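Local coordinates for TerD domain-containing protein (Streptomyces coelicolor A3, PDB 2QZ7), which is of unknown function but, as a TerD family member, is related to telluride resistance proteins and binds sodium ions, at residues R25-L30 / V131-Y136; D45-T50 / L181-M186; V107-A112 / A153-F158; E138-G143 / F168-R173. All blocks are in the same frame, centred on the assembly; numbering follows the deposited sequence.

Contact 1. Residues R25-L30 / V131-Y136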
loop_
_atom_site.group_PDB
_atom_site.type_symbol
_atom_site.label_atom_id
_atom_site.label_comp_id
_atom_site.label_asym_id
_atom_site.label_seq_id
_atom_site.Cartn_x
_atom_site.Cartn_y
_atom_site.Cartn_z
ATOM N N ARG A 25 0.113 -9.822 12.790
ATOM C CA ARG A 25 -0.384 -9.936 11.455
ATOM C C ARG A 25 -1.291 -8.730 11.193
ATOM O O ARG A 25 -1.922 -8.196 12.117
ATOM C CB ARG A 25 -1.066 -11.289 11.228
ATOM C CG ARG A 25 -2.429 -11.503 11.882
ATOM C CD ARG A 25 -3.547 -10.999 10.955
ATOM N NE ARG A 25 -4.708 -11.905 10.955
ATOM C CZ ARG A 25 -4.869 -12.905 10.091
ATOM N NH1 ARG A 25 -3.946 -13.118 9.157
ATOM N NH2 ARG A 25 -5.950 -13.699 10.162
ATOM N N VAL A 26 -1.298 -8.266 9.959
ATOM C CA VAL A 26 -1.989 -7.048 9.620
ATOM C C VAL A 26 -2.520 -7.228 8.211
ATOM O O VAL A 26 -1.955 -7.999 7.435
ATOM C CB VAL A 26 -1.048 -5.796 9.747
ATOM C CG1 VAL A 26 -0.061 -5.723 8.634
ATOM C CG2 VAL A 26 -1.852 -4.531 9.804
ATOM N N ASP A 27 -3.632 -6.582 7.903
ATOM C CA ASP A 27 -4.126 -6.594 6.523
ATOM C C ASP A 27 -4.537 -5.212 6.064
ATOM O O ASP A 27 -4.800 -4.300 6.889
ATOM C CB ASP A 27 -5.259 -7.607 6.313
ATOM C CG ASP A 27 -6.592 -7.130 6.875
ATOM O OD1 ASP A 27 -7.579 -7.037 6.121
ATOM O OD2 ASP A 27 -6.674 -6.874 8.086
ATOM N N VAL A 28 -4.530 -5.058 4.740
ATOM C CA VAL A 28 -4.867 -3.834 4.095
ATOM C C VAL A 28 -5.935 -4.193 3.065
ATOM O O VAL A 28 -5.752 -5.092 2.245
ATOM C CB VAL A 28 -3.633 -3.218 3.406
ATOM C CG1 VAL A 28 -3.993 -1.914 2.679
ATOM C CG2 VAL A 28 -2.519 -2.970 4.443
ATOM N N ARG A 29 -7.069 -3.517 3.134
ATOM C CA ARG A 29 -8.156 -3.758 2.149
ATOM C C ARG A 29 -8.447 -2.461 1.441
ATOM O O ARG A 29 -8.451 -1.381 2.076
ATOM C CB ARG A 29 -9.429 -4.252 2.862
ATOM C CG ARG A 29 -9.347 -5.678 3.401
ATOM C CD ARG A 29 -10.538 -5.972 4.360
ATOM N NE ARG A 29 -10.294 -5.272 5.622
ATOM C CZ ARG A 29 -11.165 -5.144 6.619
ATOM N NH1 ARG A 29 -12.367 -5.665 6.520
ATOM N NH2 ARG A 29 -10.816 -4.503 7.732
ATOM N N LEU A 30 -8.748 -2.571 0.144
ATOM C CA LEU A 30 -8.926 -1.407 -0.712
ATOM C C LEU A 30 -10.230 -1.512 -1.533
ATOM O O LEU A 30 -10.543 -2.589 -2.050
ATOM C CB LEU A 30 -7.720 -1.325 -1.660
ATOM C CG LEU A 30 -7.786 -0.347 -2.847
ATOM C CD1 LEU A 30 -7.833 1.081 -2.313
ATOM C CD2 LEU A 30 -6.517 -0.562 -3.696
ATOM N N VAL A 131 -8.630 0.362 4.442
ATOM C CA VAL A 131 -8.669 0.067 5.870
ATOM C C VAL A 131 -7.471 -0.804 6.226
ATOM O O VAL A 131 -7.231 -1.834 5.573
ATOM C CB VAL A 131 -10.011 -0.657 6.286
ATOM C CG1 VAL A 131 -9.994 -1.066 7.781
ATOM C CG2 VAL A 131 -11.237 0.226 5.987
ATOM N N VAL A 132 -6.722 -0.376 7.252
ATOM C CA VAL A 132 -5.600 -1.111 7.777
ATOM C C VAL A 132 -6.006 -1.654 9.158
ATOM O O VAL A 132 -6.468 -0.901 10.015
ATOM C CB VAL A 132 -4.363 -0.169 7.889
ATOM C CG1 VAL A 132 -3.142 -0.895 8.455
ATOM C CG2 VAL A 132 -4.067 0.416 6.519
ATOM N N ALA A 133 -5.846 -2.952 9.382
ATOM C CA ALA A 133 -6.294 -3.535 10.669
ATOM C C ALA A 133 -5.392 -4.642 11.136
ATOM O O ALA A 133 -4.722 -5.274 10.322
ATOM C CB ALA A 133 -7.693 -4.070 10.535
ATOM N N GLU A 134 -5.393 -4.889 12.452
ATOM C CA GLU A 134 -4.862 -6.137 12.978
ATOM C C GLU A 134 -6.045 -6.995 13.446
ATOM O O GLU A 134 -6.608 -6.758 14.530
ATOM C CB GLU A 134 -3.858 -5.926 14.132
ATOM C CG GLU A 134 -3.174 -7.250 14.482
ATOM C CD GLU A 134 -2.344 -7.285 15.780
ATOM O OE1 GLU A 134 -2.564 -6.460 16.720
ATOM O OE2 GLU A 134 -1.502 -8.221 15.860
ATOM N N GLY A 135 -6.439 -7.972 12.630
ATOM C CA GLY A 135 -7.652 -8.722 12.928
ATOM C C GLY A 135 -8.812 -7.755 13.049
ATOM O O GLY A 135 -9.102 -6.979 12.116
ATOM N N TYR A 136 -9.470 -7.791 14.194
ATOM C CA TYR A 136 -10.546 -6.849 14.530
ATOM C C TYR A 136 -10.156 -5.475 15.127
ATOM O O TYR A 136 -11.046 -4.683 15.464
ATOM C CB TYR A 136 -11.568 -7.536 15.438
ATOM C CG TYR A 136 -12.175 -8.748 14.800
ATOM C CD1 TYR A 136 -13.169 -8.628 13.845
ATOM C CD2 TYR A 136 -11.741 -10.013 15.146
ATOM C CE1 TYR A 136 -13.715 -9.751 13.220
ATOM C CE2 TYR A 136 -12.289 -11.141 14.566
ATOM C CZ TYR A 136 -13.269 -11.012 13.601
ATOM O OH TYR A 136 -13.779 -12.157 13.047
HETATM O O HOH W 1 -8.042 -4.204 6.935
HETATM O O HOH W 2 -5.551 -8.416 9.996
#
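Asp27 and Arg29 pair with Ala133 and Val131 as antiparallel neighbours in one sheet of the TerD beta-sandwich, strand 26-31 lying between 91-95 and 129-134. The backbone ladder comes first. Asp27 and Ala133 exchange two bonds, Asp27 N to Ala133 O and Ala133 N to Asp27 O, each 3.0 Å; Arg29 and Val131 repeat the pattern, with Val131 N to Arg29 O at 2.9 Å. Between these pairs, Val28 and Val132 form a non-hydrogen-bonded pair, and the CA hydrogens of both lean on carbonyls of the partner strand.

Apolar contact lies on the inner face. Val26 CG2 meets Val132 CG1 at 4.1 Å, while Val28 CG2 faces Val132 CG2; Phe158 of the second sheet packs against Val26 and Val132.

The other face carries the charged side chains and the waters. Arg29 packs alongside Val131, pointing the same way, and its bend at chi3 (-74°) carries NH2 to 3.5 Å from Val131 CG1. Within the strand, Arg29 NE and Asp27 OD1 attract as charges only, because the oxygen sits well out of the guanidinium plane. One water, in the plane at the guanidinium edge, accepts a hydrogen bond from Arg29 NE and lies 2.9 Å from Val131 O, to which it can donate, though several acceptors compete for its protons. A second water links the strands' other end: it donates to Asp27 OD2 at 2.7 Å and accepts from Gly135 N at 2.8 Å.

Contact 2. Residues D45-T50 / L181-M186. With NA (sodium ion), chain D.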
loop_
_atom_site.group_PDB
_atom_site.type_symbol
_atom_site.label_atom_id
_atom_site.label_comp_id
_atom_site.label_asym_id
_atom_site.label_seq_id
_atom_site.Cartn_x
_atom_site.Cartn_y
_atom_site.Cartn_z
ATOM N N ASP A 45 -3.802 -0.464 -7.393
ATOM C CA ASP A 45 -3.051 -1.561 -6.770
ATOM C C ASP A 45 -2.623 -1.190 -5.390
ATOM O O ASP A 45 -2.033 -0.103 -5.164
ATOM C CB ASP A 45 -1.763 -1.873 -7.541
ATOM C CG ASP A 45 -2.027 -2.605 -8.864
ATOM O OD1 ASP A 45 -3.033 -3.342 -8.985
ATOM O OD2 ASP A 45 -1.203 -2.446 -9.801
ATOM N N ILE A 46 -2.847 -2.118 -4.460
ATOM C CA ILE A 46 -2.101 -2.072 -3.193
ATOM C C ILE A 46 -0.678 -2.528 -3.514
ATOM O O ILE A 46 -0.471 -3.566 -4.182
ATOM C CB ILE A 46 -2.677 -3.028 -2.120
ATOM C CG1 ILE A 46 -4.170 -2.705 -1.798
ATOM C CG2 ILE A 46 -1.815 -2.920 -0.797
ATOM C CD1 ILE A 46 -4.847 -3.819 -0.863
ATOM N N ILE A 47 0.299 -1.777 -3.023
ATOM C CA ILE A 47 1.710 -2.116 -3.244
ATOM C C ILE A 47 2.417 -2.008 -1.916
ATOM O O ILE A 47 2.202 -1.042 -1.205
ATOM C CB ILE A 47 2.375 -1.099 -4.240
ATOM C CG1 ILE A 47 1.638 -1.100 -5.612
ATOM C CG2 ILE A 47 3.849 -1.436 -4.406
ATOM C CD1 ILE A 47 2.195 -0.013 -6.610
ATOM N N ALA A 48 3.283 -2.971 -1.583
ATOM C CA ALA A 48 4.148 -2.845 -0.397
ATOM C C ALA A 48 5.611 -3.119 -0.753
ATOM O O ALA A 48 5.900 -3.806 -1.738
ATOM C CB ALA A 48 3.703 -3.819 0.722
ATOM N N THR A 49 6.509 -2.547 0.048
ATOM C CA THR A 49 7.959 -2.786 -0.040
ATOM C C THR A 49 8.503 -3.038 1.308
ATOM O O THR A 49 7.980 -2.529 2.281
ATOM C CB THR A 49 8.686 -1.591 -0.640
ATOM O OG1 THR A 49 8.041 -0.406 -0.171
ATOM C CG2 THR A 49 8.558 -1.617 -2.219
ATOM N N THR A 50 9.574 -3.825 1.350
ATOM C CA THR A 50 10.273 -4.178 2.574
ATOM C C THR A 50 11.677 -3.555 2.478
ATOM O O THR A 50 12.183 -3.293 1.345
ATOM C CB THR A 50 10.393 -5.726 2.694
ATOM O OG1 THR A 50 11.026 -6.236 1.511
ATOM C CG2 THR A 50 9.005 -6.349 2.789
ATOM N N LEU A 181 7.395 3.381 -10.813
ATOM C CA LEU A 181 8.231 4.425 -10.234
ATOM C C LEU A 181 7.936 4.641 -8.733
ATOM O O LEU A 181 8.879 4.813 -7.912
ATOM C CB LEU A 181 8.110 5.723 -11.026
ATOM C CG LEU A 181 9.138 6.792 -10.640
ATOM C CD1 LEU A 181 10.621 6.262 -10.807
ATOM C CD2 LEU A 181 8.953 8.097 -11.414
ATOM N N PHE A 182 6.648 4.635 -8.376
ATOM C CA PHE A 182 6.192 4.791 -6.973
ATOM C C PHE A 182 6.880 3.791 -6.063
ATOM O O PHE A 182 7.374 4.145 -4.982
ATOM C CB PHE A 182 4.672 4.593 -6.894
ATOM C CG PHE A 182 4.098 4.577 -5.499
ATOM C CD1 PHE A 182 4.249 5.683 -4.645
ATOM C CD2 PHE A 182 3.407 3.450 -5.044
ATOM C CE1 PHE A 182 3.686 5.674 -3.371
ATOM C CE2 PHE A 182 2.821 3.428 -3.792
ATOM C CZ PHE A 182 2.942 4.552 -2.941
ATOM N N ALA A 183 6.966 2.557 -6.521
ATOM C CA ALA A 183 7.571 1.528 -5.665
ATOM C C ALA A 183 9.017 1.831 -5.345
ATOM O O ALA A 183 9.486 1.506 -4.227
ATOM C CB ALA A 183 7.395 0.097 -6.290
ATOM N N THR A 184 9.745 2.413 -6.301
ATOM C CA THR A 184 11.160 2.830 -6.061
ATOM C C THR A 184 11.358 3.981 -5.071
ATOM O O THR A 184 12.467 4.167 -4.518
ATOM C CB THR A 184 11.878 3.249 -7.375
ATOM O OG1 THR A 184 11.497 4.593 -7.731
ATOM C CG2 THR A 184 11.534 2.272 -8.523
ATOM N N GLU A 185 10.313 4.769 -4.859
ATOM C CA GLU A 185 10.466 6.017 -4.078
ATOM C C GLU A 185 9.583 6.048 -2.848
ATOM O O GLU A 185 9.794 6.890 -1.985
ATOM C CB GLU A 185 10.187 7.258 -4.936
ATOM C CG GLU A 185 8.777 7.431 -5.411
ATOM C CD GLU A 185 8.606 8.647 -6.323
ATOM O OE1 GLU A 185 9.608 9.279 -6.698
ATOM O OE2 GLU A 185 7.468 8.977 -6.678
HETATM N N MSE A 186 8.641 5.082 -2.740
HETATM C CA MSE A 186 7.669 5.112 -1.639
HETATM C C MSE A 186 8.357 4.957 -0.269
HETATM O O MSE A 186 7.786 5.361 0.731
HETATM C CB MSE A 186 6.600 4.022 -1.786
HETATM C CG MSE A 186 7.136 2.626 -1.615
HETATM SE SE MSE A 186 5.836 1.219 -2.143
HETATM C CE MSE A 186 4.400 1.622 -0.906
HETATM NA NA NA D . -5.304 -4.042 -8.527
HETATM O O HOH W 3 -4.821 -5.693 -9.877
#
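The Phe182 ring meets Ile47 at its edge, where Ile47 CD1 lies in the ring plane 4.0 Å from Phe182 CD2, the two side chains sliding past each other in opposite directions. One ring face carries CB of Met186, a selenomethionine, offset toward the rim. Phe182 also leans on Ala152 and Thr154 of strand 152-160.

Met186 reaches from the end of the helical segment to the strand. Its bend at chi3 (-60°) turns the methyl back, so that CE sits 3.5 Å from Ile47 O while SE touches Ile47 CG2 at 4.0 Å. Thr49 crosses Met186 at a slant: its OG1 is 3.4 Å from Met186 SE, and that hydroxyl is hydrogen-bonded to Tyr51 OH. Ala183 adds its CB against Ile47 CG2.

This is helix-on-sheet packing, helix 179-185 lying over the outer face of a sheet in the TerD beta-sandwich; the axes of segments 181-185 and 45-50 approach to 8.9 Å, 35° apart. Ile46 and Ala48 point away from the helix, and both touch Met93 of the other sheet.

At the strand's start Asp45 OD1 binds a sodium ion at 2.4 Å, along with a water at 2.2 Å, Leu44, Ser81 and Glu91. Asp45 OD2 is held separately by His114 NE2.

Contact 3. Residues V107-A112 / A153-F158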
loop_
_atom_site.group_PDB
_atom_site.type_symbol
_atom_site.label_atom_id
_atom_site.label_comp_id
_atom_site.label_asym_id
_atom_site.label_seq_id
_atom_site.Cartn_x
_atom_site.Cartn_y
_atom_site.Cartn_z
ATOM N N VAL A 107 8.468 -1.992 6.733
ATOM C CA VAL A 107 7.566 -2.257 5.646
ATOM C C VAL A 107 6.714 -1.012 5.390
ATOM O O VAL A 107 6.214 -0.386 6.332
ATOM C CB VAL A 107 6.635 -3.490 5.940
ATOM C CG1 VAL A 107 5.685 -3.747 4.734
ATOM C CG2 VAL A 107 7.488 -4.710 6.245
ATOM N N ILE A 108 6.560 -0.633 4.129
ATOM C CA ILE A 108 5.620 0.407 3.826
ATOM C C ILE A 108 4.610 -0.012 2.798
ATOM O O ILE A 108 4.944 -0.687 1.828
ATOM C CB ILE A 108 6.285 1.801 3.608
ATOM C CG1 ILE A 108 5.438 2.845 2.924
ATOM C CG2 ILE A 108 7.656 1.777 2.992
ATOM C CD1 ILE A 108 5.926 4.247 3.579
ATOM N N VAL A 109 3.357 0.346 3.038
ATOM C CA VAL A 109 2.294 -0.073 2.098
ATOM C C VAL A 109 1.571 1.171 1.622
ATOM O O VAL A 109 1.426 2.128 2.371
ATOM C CB VAL A 109 1.347 -1.133 2.746
ATOM C CG1 VAL A 109 0.673 -0.574 3.935
ATOM C CG2 VAL A 109 0.298 -1.649 1.728
ATOM N N GLY A 110 1.177 1.154 0.356
ATOM C CA GLY A 110 0.485 2.266 -0.268
ATOM C C GLY A 110 -0.434 1.778 -1.386
ATOM O O GLY A 110 -0.656 0.555 -1.559
ATOM N N VAL A 111 -0.991 2.732 -2.098
ATOM C CA VAL A 111 -1.929 2.469 -3.158
ATOM C C VAL A 111 -1.517 3.321 -4.341
ATOM O O VAL A 111 -1.262 4.530 -4.217
ATOM C CB VAL A 111 -3.394 2.737 -2.714
ATOM C CG1 VAL A 111 -4.384 2.661 -3.912
ATOM C CG2 VAL A 111 -3.841 1.740 -1.605
ATOM N N ALA A 112 -1.435 2.682 -5.501
ATOM C CA ALA A 112 -1.084 3.376 -6.738
ATOM C C ALA A 112 -2.184 3.283 -7.807
ATOM O O ALA A 112 -2.800 2.228 -7.978
ATOM C CB ALA A 112 0.253 2.839 -7.296
ATOM N N ALA A 153 -0.096 6.923 -3.317
ATOM C CA ALA A 153 0.061 7.340 -1.908
ATOM C C ALA A 153 0.504 6.227 -0.984
ATOM O O ALA A 153 -0.034 5.123 -1.033
ATOM C CB ALA A 153 -1.243 7.947 -1.374
ATOM N N THR A 154 1.430 6.520 -0.075
ATOM C CA THR A 154 1.686 5.563 1.031
ATOM C C THR A 154 0.519 5.731 1.993
ATOM O O THR A 154 -0.095 6.819 2.015
ATOM C CB THR A 154 3.022 5.847 1.747
ATOM O OG1 THR A 154 3.068 7.226 2.137
ATOM C CG2 THR A 154 4.157 5.573 0.789
ATOM N N VAL A 155 0.163 4.679 2.747
ATOM C CA VAL A 155 -0.862 4.814 3.775
ATOM C C VAL A 155 -0.354 4.395 5.181
ATOM O O VAL A 155 -0.838 4.942 6.187
ATOM C CB VAL A 155 -2.222 4.071 3.441
ATOM C CG1 VAL A 155 -2.740 4.395 1.991
ATOM C CG2 VAL A 155 -2.097 2.615 3.642
ATOM N N ALA A 156 0.599 3.445 5.260
ATOM C CA ALA A 156 0.990 2.884 6.574
ATOM C C ALA A 156 2.432 2.420 6.583
ATOM O O ALA A 156 2.937 1.884 5.576
ATOM C CB ALA A 156 0.048 1.696 6.955
ATOM N N GLU A 157 3.074 2.581 7.734
ATOM C CA GLU A 157 4.441 2.125 7.918
ATOM C C GLU A 157 4.474 1.122 9.085
ATOM O O GLU A 157 3.915 1.406 10.142
ATOM C CB GLU A 157 5.346 3.330 8.266
ATOM C CG GLU A 157 6.773 2.955 8.489
ATOM C CD GLU A 157 7.606 4.037 9.111
ATOM O OE1 GLU A 157 7.355 4.385 10.293
ATOM O OE2 GLU A 157 8.540 4.508 8.430
ATOM N N PHE A 158 5.117 -0.028 8.894
ATOM C CA PHE A 158 5.421 -0.941 9.994
ATOM C C PHE A 158 6.941 -0.980 10.185
ATOM O O PHE A 158 7.704 -1.091 9.209
ATOM C CB PHE A 158 4.843 -2.343 9.747
ATOM C CG PHE A 158 3.403 -2.321 9.259
ATOM C CD1 PHE A 158 2.352 -2.178 10.159
ATOM C CD2 PHE A 158 3.125 -2.411 7.911
ATOM C CE1 PHE A 158 1.021 -2.113 9.706
ATOM C CE2 PHE A 158 1.794 -2.403 7.426
ATOM C CZ PHE A 158 0.748 -2.218 8.334
#
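Strands 107-112 and 153-158 run antiparallel with axes 4.3 Å apart, and their register slips by one residue between Val109 and Gly110. Val109 O takes two donors there: Val155 N at 2.9 Å in an almost straight bond (179°), and Ala156 N at a longer 3.3 Å, tilted from the carbonyl plane. Val109 N returns a bond to Ala156 O. Reciprocal pairs close both ends, Val107 with Phe158 and Val111 with Ala153. At the slip the backbones crowd together, Gly110 CA standing 3.7 Å from Thr154 CA and 3.0 Å from Ala153 O.

On the face that looks into the sandwich, Val109 CG1 is the meeting point. It touches Ala156 CB at 3.8 Å, Val155 CG2 and Phe158 CE2. A chi1 of 61° wedges CG1 between its own N and carbonyl carbon. Phe158 leans across to its pair, with CD2 4.2 Å from Val107 CB. Val28 and Leu30 of the opposing sheet close over Val109 and Val111.

The other face carries Ile108 and Thr154, which cross at a slant, Ile108 CD1 lying 3.6 Å from Thr154 CG2. The Thr154 hydroxyl is bound to Ala171 O on the next strand, and Glu157 pairs with Arg106.

Two residues, Val155 and Ala156, thus stand opposite the single Val109: a classic beta bulge, set between two inner strands of one sheet of the TerD beta-sandwich.

Contact 4. Residues E138-G143 / F168-R173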
loop_
_atom_site.group_PDB
_atom_site.type_symbol
_atom_site.label_atom_id
_atom_site.label_comp_id
_atom_site.label_asym_id
_atom_site.label_seq_id
_atom_site.Cartn_x
_atom_site.Cartn_y
_atom_site.Cartn_z
ATOM N N GLU A 138 -9.022 -1.953 14.303
ATOM C CA GLU A 138 -8.825 -1.008 13.229
ATOM C C GLU A 138 -7.597 -0.135 13.492
ATOM O O GLU A 138 -7.496 0.471 14.548
ATOM C CB GLU A 138 -10.061 -0.127 13.024
ATOM C CG GLU A 138 -10.028 0.688 11.705
ATOM C CD GLU A 138 -10.632 2.091 11.870
ATOM O OE1 GLU A 138 -11.877 2.210 11.974
ATOM O OE2 GLU A 138 -9.863 3.081 11.899
ATOM N N LEU A 139 -6.686 -0.066 12.519
ATOM C CA LEU A 139 -5.504 0.813 12.636
ATOM C C LEU A 139 -5.688 2.131 11.901
ATOM O O LEU A 139 -5.392 3.196 12.426
ATOM C CB LEU A 139 -4.226 0.094 12.184
ATOM C CG LEU A 139 -3.802 -1.135 13.002
ATOM C CD1 LEU A 139 -2.561 -1.785 12.382
ATOM C CD2 LEU A 139 -3.538 -0.765 14.466
ATOM N N LEU A 140 -6.246 2.059 10.703
ATOM C CA LEU A 140 -6.458 3.239 9.888
ATOM C C LEU A 140 -7.630 2.977 8.954
ATOM O O LEU A 140 -7.720 1.885 8.421
ATOM C CB LEU A 140 -5.188 3.527 9.061
ATOM C CG LEU A 140 -5.250 4.589 7.952
ATOM C CD1 LEU A 140 -5.442 6.004 8.497
ATOM C CD2 LEU A 140 -4.002 4.528 7.125
ATOM N N THR A 141 -8.515 3.977 8.792
ATOM C CA THR A 141 -9.483 4.067 7.662
ATOM C C THR A 141 -9.250 5.413 6.964
ATOM O O THR A 141 -9.166 6.444 7.633
ATOM C CB THR A 141 -10.959 4.015 8.154
ATOM O OG1 THR A 141 -11.184 2.787 8.850
ATOM C CG2 THR A 141 -11.965 4.101 6.984
ATOM N N ASP A 142 -9.151 5.415 5.636
ATOM C CA ASP A 142 -8.929 6.642 4.861
ATOM C C ASP A 142 -9.621 6.647 3.489
ATOM O O ASP A 142 -9.663 5.632 2.809
ATOM C CB ASP A 142 -7.441 6.826 4.620
ATOM C CG ASP A 142 -7.036 8.275 4.581
ATOM O OD1 ASP A 142 -6.920 8.847 3.474
ATOM O OD2 ASP A 142 -6.813 8.838 5.669
ATOM N N GLY A 143 -10.086 7.818 3.065
ATOM C CA GLY A 143 -10.659 7.992 1.736
ATOM C C GLY A 143 -9.790 8.767 0.763
ATOM O O GLY A 143 -10.267 9.193 -0.300
ATOM N N PHE A 168 2.895 0.156 14.190
ATOM C CA PHE A 168 2.234 0.793 13.082
ATOM C C PHE A 168 2.383 2.302 13.207
ATOM O O PHE A 168 2.393 2.846 14.301
ATOM C CB PHE A 168 0.749 0.374 13.059
ATOM C CG PHE A 168 -0.166 1.376 12.425
ATOM C CD1 PHE A 168 -0.350 1.405 11.049
ATOM C CD2 PHE A 168 -0.884 2.268 13.219
ATOM C CE1 PHE A 168 -1.223 2.320 10.482
ATOM C CE2 PHE A 168 -1.752 3.191 12.648
ATOM C CZ PHE A 168 -1.911 3.222 11.290
ATOM N N ARG A 169 2.505 2.966 12.073
ATOM C CA ARG A 169 2.333 4.405 12.026
ATOM C C ARG A 169 1.557 4.754 10.790
ATOM O O ARG A 169 1.808 4.194 9.722
ATOM C CB ARG A 169 3.664 5.153 12.089
ATOM C CG ARG A 169 3.984 5.478 13.507
ATOM C CD ARG A 169 5.328 6.012 13.717
ATOM N NE ARG A 169 5.376 7.472 13.659
ATOM C CZ ARG A 169 6.513 8.147 13.571
ATOM N NH1 ARG A 169 7.674 7.488 13.560
ATOM N NH2 ARG A 169 6.496 9.471 13.518
ATOM N N GLU A 170 0.607 5.661 10.949
ATOM C CA GLU A 170 -0.083 6.235 9.828
ATOM C C GLU A 170 0.953 6.979 8.977
ATOM O O GLU A 170 1.749 7.752 9.496
ATOM C CB GLU A 170 -1.167 7.191 10.299
ATOM C CG GLU A 170 -2.155 7.570 9.210
ATOM C CD GLU A 170 -3.030 8.736 9.602
ATOM O OE1 GLU A 170 -3.039 9.741 8.853
ATOM O OE2 GLU A 170 -3.679 8.666 10.667
ATOM N N ALA A 171 0.959 6.726 7.670
ATOM C CA ALA A 171 1.927 7.391 6.816
ATOM C C ALA A 171 1.272 7.705 5.480
ATOM O O ALA A 171 1.675 7.194 4.421
ATOM C CB ALA A 171 3.199 6.539 6.658
ATOM N N VAL A 172 0.239 8.540 5.538
ATOM C CA VAL A 172 -0.502 8.942 4.335
ATOM C C VAL A 172 0.234 10.108 3.681
ATOM O O VAL A 172 0.262 11.213 4.213
ATOM C CB VAL A 172 -1.958 9.351 4.672
ATOM C CG1 VAL A 172 -2.730 9.806 3.395
ATOM C CG2 VAL A 172 -2.679 8.216 5.363
ATOM N N ARG A 173 0.825 9.861 2.517
ATOM C CA ARG A 173 1.650 10.870 1.836
ATOM C C ARG A 173 1.430 10.690 0.343
ATOM O O ARG A 173 1.486 9.565 -0.160
ATOM C CB ARG A 173 3.129 10.649 2.197
ATOM C CG ARG A 173 4.182 11.549 1.487
ATOM C CD ARG A 173 5.607 11.035 1.853
ATOM N NE ARG A 173 6.713 11.515 1.016
ATOM C CZ ARG A 173 7.887 10.878 0.863
ATOM N NH1 ARG A 173 8.104 9.704 1.461
ATOM N NH2 ARG A 173 8.854 11.405 0.096
HETATM O O HOH W 4 -4.421 6.425 12.104
#
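Leu139 and Phe168 meet where the edge strands of the two sheets, 137-142 and 166-175, come together along one side of the TerD beta-sandwich. The strand segments run nearly parallel, 9° between them, but their axes are 7.8 Å apart, so side chains rather than backbone bonds join them.

The aromatic contact is a CH-pi interaction: Leu139 CB sits over the centre of the Phe168 ring, 3.9 Å from the centroid and 7° off the ring normal. Backbone N of Glu170 lies over the opposite face, toward the rim. A classic bulge, in which Leu139 and Leu140 both face Val132, turns these two neighbouring leucines toward strand 166-175.

Purely apolar contacts continue along the seam. Leu140 CB approaches Phe168 CZ at 4.0 Å, and Leu140 CD2 reaches Val172 CG2 at 4.3 Å. Leu140 crosses Glu170 at about a right angle, its CD1 3.7 Å from Glu170 CG, so it is the aliphatic part of Glu170 that packs on the leucine.

Polar groups lie at the rim. Asp142 and Glu170 both form salt bridges to Arg146 NH2, which probably offsets their like charges; Asp142 OD1 also accepts a hydrogen bond from Phe144 N. A water spans the gap, donating to Glu170 OE2 at 2.8 Å and more weakly to Leu139 O at 3.4 Å.

The four contacts trace a two-sheet sandwich from one sheet across to the other. Contact 1 lies within one sheet and contact 3 within the other, their centres about 12 Å apart, with Val26 and Val28 packing on Phe158 and Val109 through the core. Contact 4 joins the two sheets at their edges: its strand 137-142 is the neighbour of 129-134, and 166-175 the neighbour of 152-160. Contact 2, its centre about 18 Å from that of contact 1, lays the C-terminal helix on the outside of the sheet holding contact 3. Along the chain, contacts 3 and 4 fall inside the loop that contact 2 closes, while contact 1 crosses contacts 2 and 3, so residues distant in sequence build one compact domain.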